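Secretin XcpQ (Pseudomonas aeruginosa, PDB 4E9J) forms the outer-membrane channel of the type II secretion system, through which exoproteins such as elastase LasB are exported; this chain is its periplasmic N-terminal part. Local coordinates at residues A[68-71]-A[72-75]. Numbering follows the deposited sequence.
Sequences EVYQ and LFLS
Tyr70 and Phe73 both carry CG anti to the backbone N (chi1 -165° for the tyrosine), which sets the two rings side by side on helix 66-79, pointing the same way. Leu74 has CG beside its backbone N instead (chi1 -64°), and this turns its branch back toward the tyrosine. The tyrosine ring therefore meets two neighbours from the following turn. Over one of its faces lies Phe73, with CD2 3.7 Å from Tyr70 CE1; the ring planes are inclined at 48°, an oblique pair, neither stacked nor edge-to-face. On that same side of the ring plane, but nearer the CE2 half and obliquely, Leu74 CD1 comes to 3.8 Å from Tyr70 CE2. Beneath them, Tyr70 O accepts a hydrogen bond from Leu74 N at 3.0 Å and also sits in the plane of the phenylalanine ring, at its edge.

One residue on, Gln71 O has two partners. It accepts from Ser75 N, with Gln71 O and Ser75 N 3.0 Å apart, and a water donates to Gln71 O at 2.8 Å. That water is also hydrogen-bonded to Ser75 OG, 2.7 Å away, so it bridges a main-chain carbonyl and the hydroxyl four residues later.

The helix lies in what is assigned as the N0 domain. Phe73 is buried against Phe34 and Ile38 of helix 31-42 and stacks on Phe46, while the Tyr70-Leu74 contact lies on the more exposed side. The flank bearing Glu68, Gln71 and Ser75 joins residues 141-148, assigned to N1, by hydrogen bonds (Glu68 OE2 to Ser147 OG, Ser75 OG to His141 NE2) and by contacts with Val145 and Ala143. Chemically, the buried serine hydroxyl is satisfied by histidine and water where the two domains meet.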
# COMPACT_ATOMS: atom_id res chain seq x y z
N GLU A 68 14.29 -10.43 -11.22
CA GLU A 68 13.83 -10.66 -9.85
C GLU A 68 14.94 -10.40 -8.82
O GLU A 68 14.63 -9.93 -7.72
CB GLU A 68 13.18 -12.04 -9.67
CG GLU A 68 11.97 -12.25 -10.56
CD GLU A 68 11.60 -13.69 -10.88
OE1 GLU A 68 12.43 -14.60 -10.62
OE2 GLU A 68 10.48 -13.92 -11.38
N VAL A 69 16.22 -10.62 -9.18
CA VAL A 69 17.36 -10.29 -8.30
C VAL A 69 17.40 -8.76 -8.12
O VAL A 69 17.66 -8.27 -7.02
CB VAL A 69 18.70 -10.84 -8.85
CG1 VAL A 69 19.91 -10.23 -8.13
CG2 VAL A 69 18.73 -12.37 -8.76
N TYR A 70 17.13 -8.01 -9.20
CA TYR A 70 17.10 -6.56 -9.14
C TYR A 70 15.94 -6.07 -8.25
O TYR A 70 16.13 -5.15 -7.47
CB TYR A 70 17.02 -5.95 -10.55
CG TYR A 70 17.35 -4.48 -10.53
CD1 TYR A 70 18.67 -4.04 -10.41
CD2 TYR A 70 16.35 -3.51 -10.54
CE1 TYR A 70 18.99 -2.68 -10.36
CE2 TYR A 70 16.66 -2.15 -10.50
CZ TYR A 70 17.98 -1.74 -10.40
OH TYR A 70 18.32 -0.41 -10.33
N GLN A 71 14.76 -6.73 -8.32
CA GLN A 71 13.63 -6.38 -7.43
C GLN A 71 14.03 -6.62 -5.96
O GLN A 71 13.75 -5.79 -5.09
CB GLN A 71 12.37 -7.21 -7.75
CG GLN A 71 11.67 -6.86 -9.06
CD GLN A 71 10.52 -7.81 -9.29
OE1 GLN A 71 9.56 -7.87 -8.50
NE2 GLN A 71 10.59 -8.63 -10.33
N LEU A 72 14.71 -7.75 -5.68
CA LEU A 72 15.18 -8.07 -4.33
C LEU A 72 16.18 -6.98 -3.84
O LEU A 72 16.09 -6.53 -2.71
CB LEU A 72 15.79 -9.46 -4.29
CG LEU A 72 16.51 -9.88 -3.01
CD1 LEU A 72 15.55 -9.88 -1.83
CD2 LEU A 72 17.15 -11.25 -3.18
N PHE A 73 17.09 -6.55 -4.72
CA PHE A 73 18.04 -5.46 -4.43
C PHE A 73 17.30 -4.19 -4.01
O PHE A 73 17.65 -3.60 -3.00
CB PHE A 73 18.91 -5.18 -5.66
CG PHE A 73 19.62 -3.84 -5.69
CD1 PHE A 73 20.67 -3.58 -4.82
CD2 PHE A 73 19.31 -2.89 -6.65
CE1 PHE A 73 21.38 -2.38 -4.90
CE2 PHE A 73 20.01 -1.68 -6.71
CZ PHE A 73 21.03 -1.42 -5.82
N LEU A 74 16.25 -3.80 -4.75
CA LEU A 74 15.46 -2.58 -4.42
C LEU A 74 14.76 -2.71 -3.08
O LEU A 74 14.71 -1.73 -2.33
CB LEU A 74 14.45 -2.28 -5.52
CG LEU A 74 15.02 -1.93 -6.90
CD1 LEU A 74 13.89 -1.63 -7.88
CD2 LEU A 74 15.99 -0.80 -6.83
N SER A 75 14.25 -3.91 -2.75
CA SER A 75 13.60 -4.19 -1.49
C SER A 75 14.59 -4.09 -0.35
O SER A 75 14.24 -3.56 0.70
CB SER A 75 12.97 -5.58 -1.49
OG SER A 75 11.64 -5.53 -2.00
O HOH W 1 11.25 -4.78 -4.54